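Local coordinates for tRNA threonylcarbamoyladenosine dehydratase (Escherichia coli, PDB 4D79), which catalyses the ATP-dependent dehydration of threonylcarbamoyladenosine at position 37 of tRNA to its cyclic form, and can accept sulfur from the desulfurase CsdA in vitro, at residues 15-19 against 20-24; 251-254 against 255-259. All coordinates share one frame; numbering follows the deposited sequence.

Contact 1: residues 15-19 against 20-24; sequences GTARL and YGEKA
Y20 closes the last turn of helix 7-20 against T16 and L19, and its side chain repays following from root to tip. Y20 CB rests 3.7 Å from T16 O, the same carbonyl that takes the Y20 backbone N-H in a nearly straight bond (2.9 Å, 175°). Because CG lies anti to its own carbonyl carbon, chi1 -62°, the ring runs back along the helix rather than on with the chain. Y20 CD2 then passes the T16 carbonyl oxygen near the ring plane and meets the methyl CG2 of T16 at 3.8 Å. Further out, one face takes L19: L19 CD2 sits 4.1 Å from the centroid of the Y20 ring, an off-centre CH-pi contact, nearest to CE2 and CZ. The two side chains lie alongside each other and point the same way. With an alanine here, L19 CD2 and T16 CG2 would probably lose their aromatic cover and a gap would open at the helix end. One residue on, G21 turns the chain with positive phi (106°), a conformation in which a CB would press on the carbonyl oxygen before it; its N-H reaches A17 O at 2.8 Å from above the carbonyl plane, and the residue then serves as N-cap of helix 22-29. Beyond the turn, E22 bends at chi2 and brings OE1 to 3.7 Å from A17 CB. The corner is roofed from several directions: Y20 meets F28 of helix 22-29 edge-to-face and M261 of helix 242-266, while L19 packs on A240 of the second subunit.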
loop_
_atom_site.group_PDB
_atom_site.type_symbol
_atom_site.label_atom_id
_atom_site.label_comp_id
_atom_site.label_asym_id
_atom_site.label_seq_id
_atom_site.Cartn_x
_atom_site.Cartn_y
_atom_site.Cartn_z
ATOM N N GLY B 15 15.953 -8.707 -4.163
ATOM C CA GLY B 15 14.936 -8.285 -5.113
ATOM C C GLY B 15 14.962 -6.793 -5.411
ATOM O O GLY B 15 14.609 -6.372 -6.517
ATOM N N THR B 16 15.393 -5.976 -4.441
ATOM C CA THR B 16 15.631 -4.546 -4.677
ATOM C C THR B 16 16.751 -4.316 -5.685
ATOM O O THR B 16 16.600 -3.557 -6.647
ATOM C CB THR B 16 15.958 -3.888 -3.340
ATOM O OG1 THR B 16 14.948 -4.274 -2.397
ATOM C CG2 THR B 16 16.019 -2.386 -3.452
ATOM N N ALA B 17 17.893 -4.974 -5.479
ATOM C CA ALA B 17 18.988 -4.884 -6.439
ATOM C C ALA B 17 18.560 -5.345 -7.837
ATOM O O ALA B 17 18.997 -4.763 -8.847
ATOM C CB ALA B 17 20.165 -5.717 -5.938
ATOM N N ARG B 18 17.764 -6.421 -7.924
ATOM C CA ARG B 18 17.368 -6.952 -9.230
ATOM C C ARG B 18 16.403 -6.022 -9.950
ATOM O O ARG B 18 16.346 -6.037 -11.180
ATOM C CB ARG B 18 16.735 -8.343 -9.097
ATOM C CG ARG B 18 17.754 -9.430 -8.676
ATOM C CD ARG B 18 17.258 -10.847 -8.941
ATOM N NE ARG B 18 15.880 -11.044 -8.517
ATOM C CZ ARG B 18 15.510 -11.391 -7.290
ATOM N NH1 ARG B 18 16.418 -11.581 -6.346
ATOM N NH2 ARG B 18 14.226 -11.546 -7.009
ATOM N N LEU B 19 15.710 -5.167 -9.214
ATOM C CA LEU B 19 14.763 -4.234 -9.796
ATOM C C LEU B 19 15.396 -2.879 -10.120
ATOM O O LEU B 19 15.292 -2.401 -11.249
ATOM C CB LEU B 19 13.599 -4.054 -8.823
ATOM C CG LEU B 19 12.499 -3.097 -9.300
ATOM C CD1 LEU B 19 11.869 -3.522 -10.604
ATOM C CD2 LEU B 19 11.450 -2.955 -8.218
ATOM N N TYR B 20 16.078 -2.276 -9.161
ATOM C CA TYR B 20 16.633 -0.932 -9.318
ATOM C C TYR B 20 18.093 -0.922 -9.736
ATOM O O TYR B 20 18.588 0.121 -10.175
ATOM C CB TYR B 20 16.498 -0.160 -8.008
ATOM C CG TYR B 20 15.067 0.059 -7.548
ATOM C CD1 TYR B 20 14.302 1.091 -8.062
ATOM C CD2 TYR B 20 14.524 -0.747 -6.549
ATOM C CE1 TYR B 20 13.006 1.304 -7.606
ATOM C CE2 TYR B 20 13.278 -0.563 -6.100
ATOM C CZ TYR B 20 12.507 0.465 -6.626
ATOM O OH TYR B 20 11.239 0.615 -6.147
ATOM N N GLY B 21 18.796 -2.039 -9.584
ATOM C CA GLY B 21 20.194 -2.107 -9.949
ATOM C C GLY B 21 21.093 -2.110 -8.723
ATOM O O GLY B 21 20.714 -1.681 -7.641
ATOM N N GLU B 22 22.329 -2.581 -8.927
ATOM C CA GLU B 22 23.312 -2.653 -7.843
ATOM C C GLU B 22 23.673 -1.268 -7.320
ATOM O O GLU B 22 23.812 -1.079 -6.110
ATOM C CB GLU B 22 24.593 -3.371 -8.302
ATOM C CG GLU B 22 24.385 -4.810 -8.776
ATOM C CD GLU B 22 23.892 -5.750 -7.687
ATOM O OE1 GLU B 22 23.768 -5.324 -6.522
ATOM O OE2 GLU B 22 23.644 -6.935 -7.997
ATOM N N LYS B 23 23.877 -0.296 -8.215
ATOM C CA LYS B 23 24.254 1.041 -7.763
ATOM C C LYS B 23 23.171 1.621 -6.872
ATOM O O LYS B 23 23.457 2.230 -5.834
ATOM C CB LYS B 23 24.526 1.928 -8.974
ATOM C CG LYS B 23 25.172 3.267 -8.635
ATOM C CD LYS B 23 25.719 3.941 -9.889
ATOM C CE LYS B 23 26.506 5.206 -9.563
ATOM N NZ LYS B 23 25.634 6.308 -9.063
ATOM N N ALA B 24 21.907 1.415 -7.256
ATOM C CA ALA B 24 20.800 1.867 -6.445
ATOM C C ALA B 24 20.793 1.192 -5.074
ATOM O O ALA B 24 20.439 1.827 -4.075
ATOM C CB ALA B 24 19.497 1.604 -7.184
#

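Contact 2: residues 251-254 against 255-259; sequences VAVS and HALKK
V253 and L257, one helical turn apart, form one apolar ridge on this stretch of helix 242-266. Their side chains run alongside each other in the same direction, and CG1 of V253 comes to 4.1 Å from CD1 of L257. That branch of the valine is placed anti to its backbone N (chi1 170°), on the carbonyl side where the leucine follows. Packing is closer at the backbone: L257 CG sits 3.4 Å from V253 O, which also accepts the L257 N-H at 2.8 Å, almost in line with the carbonyl. H255 N to V251 O, A256 N to A252 O and K258 N to S254 O continue the i to i+4 pattern of an alpha helix. Within the Rossmann-like fold of the HesA/MoeB/ThiF family, this helix lies against the central sheet, V253 touching I126 of strand 124-127 and V251 touching I164 and V166 of strand 164-168. Although part of this helix is predicted to be transmembrane, here it also packs, through V253 and S254, on M243 of the second subunit. H255 is buried too; its NE2 is hydrogen-bonded to D202, and CG of K259 lies over one ring face, toward the rim. The solvent side is looser. K258 keeps CB 3.4 Å from S254 O, but its chain bends at chi3, so the amino end swings out from S254 and back along the helix, on the H255 side.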
loop_
_atom_site.group_PDB
_atom_site.type_symbol
_atom_site.label_atom_id
_atom_site.label_comp_id
_atom_site.label_asym_id
_atom_site.label_seq_id
_atom_site.Cartn_x
_atom_site.Cartn_y
_atom_site.Cartn_z
ATOM N N VAL B 251 3.395 5.893 -3.218
ATOM C CA VAL B 251 3.715 6.741 -4.359
ATOM C C VAL B 251 4.749 7.797 -3.963
ATOM O O VAL B 251 5.675 8.107 -4.730
ATOM C CB VAL B 251 2.441 7.374 -4.929
ATOM C CG1 VAL B 251 2.777 8.520 -5.882
ATOM C CG2 VAL B 251 1.583 6.325 -5.621
ATOM N N ALA B 252 4.621 8.360 -2.762
ATOM C CA ALA B 252 5.637 9.304 -2.289
ATOM C C ALA B 252 7.037 8.670 -2.250
ATOM O O ALA B 252 8.012 9.292 -2.677
ATOM C CB ALA B 252 5.250 9.838 -0.914
ATOM N N VAL B 253 7.157 7.450 -1.723
ATOM C CA VAL B 253 8.470 6.778 -1.649
ATOM C C VAL B 253 9.018 6.495 -3.039
ATOM O O VAL B 253 10.174 6.824 -3.345
ATOM C CB VAL B 253 8.366 5.508 -0.794
ATOM C CG1 VAL B 253 9.571 4.643 -0.864
ATOM C CG2 VAL B 253 8.121 5.915 0.656
ATOM N N SER B 254 8.184 5.953 -3.925
ATOM C CA SER B 254 8.631 5.647 -5.278
ATOM C C SER B 254 9.099 6.901 -6.000
ATOM O O SER B 254 10.095 6.863 -6.739
ATOM C CB SER B 254 7.525 4.988 -6.082
ATOM O OG SER B 254 7.324 3.623 -5.705
ATOM N N HIS B 255 8.391 8.014 -5.799
ATOM C CA HIS B 255 8.805 9.277 -6.397
ATOM C C HIS B 255 10.169 9.706 -5.854
ATOM O O HIS B 255 11.069 10.085 -6.618
ATOM C CB HIS B 255 7.748 10.342 -6.115
ATOM C CG HIS B 255 8.061 11.680 -6.714
ATOM N ND1 HIS B 255 7.822 11.984 -8.037
ATOM C CD2 HIS B 255 8.634 12.782 -6.175
ATOM C CE1 HIS B 255 8.181 13.230 -8.275
ATOM N NE2 HIS B 255 8.694 13.734 -7.168
ATOM N N ALA B 256 10.347 9.642 -4.528
ATOM C CA ALA B 256 11.611 10.049 -3.915
ATOM C C ALA B 256 12.761 9.181 -4.411
ATOM O O ALA B 256 13.838 9.685 -4.768
ATOM C CB ALA B 256 11.495 9.967 -2.385
ATOM N N LEU B 257 12.554 7.865 -4.453
ATOM C CA LEU B 257 13.620 6.962 -4.905
ATOM C C LEU B 257 13.982 7.209 -6.354
ATOM O O LEU B 257 15.169 7.185 -6.714
ATOM C CB LEU B 257 13.239 5.512 -4.710
ATOM C CG LEU B 257 13.008 5.038 -3.279
ATOM C CD1 LEU B 257 12.762 3.552 -3.219
ATOM C CD2 LEU B 257 14.161 5.389 -2.382
ATOM N N LYS B 258 12.981 7.483 -7.191
ATOM C CA LYS B 258 13.267 7.821 -8.579
ATOM C C LYS B 258 14.086 9.098 -8.697
ATOM O O LYS B 258 15.017 9.189 -9.512
ATOM C CB LYS B 258 11.973 7.942 -9.340
ATOM C CG LYS B 258 12.131 8.448 -10.740
ATOM C CD LYS B 258 10.770 8.503 -11.401
ATOM C CE LYS B 258 9.934 9.624 -10.799
ATOM N NZ LYS B 258 8.735 9.919 -11.627
ATOM N N LYS B 259 13.690 10.129 -7.966
ATOM C CA LYS B 259 14.435 11.385 -8.024
ATOM C C LYS B 259 15.856 11.223 -7.487
ATOM O O LYS B 259 16.785 11.832 -8.021
ATOM C CB LYS B 259 13.662 12.464 -7.278
ATOM C CG LYS B 259 12.379 12.815 -7.926
ATOM C CD LYS B 259 12.560 13.323 -9.331
ATOM C CE LYS B 259 11.223 13.571 -10.021
ATOM N NZ LYS B 259 11.464 14.018 -11.419
#

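In the fold
Both contacts illustrate how neighbouring turns of a chain pack locally, yet they differ in depth. Contact 2 is largely buried, about 10 Å from the chain centre, within one unbroken helix beside the sheet; contact 1 lies about 22 Å out, partly buried, where one helix gives way to the next. Accordingly, contact 2 combines aliphatic packing with a buried histidine-aspartate bond, whereas contact 1 relies on an aromatic ring and a glycine turn. Their centres are about 15 Å apart and they do not touch directly, but T52 meets both Y20 and L257, and helix 242-266 reaches contact 1 through M261. M243 of the second subunit packs on both.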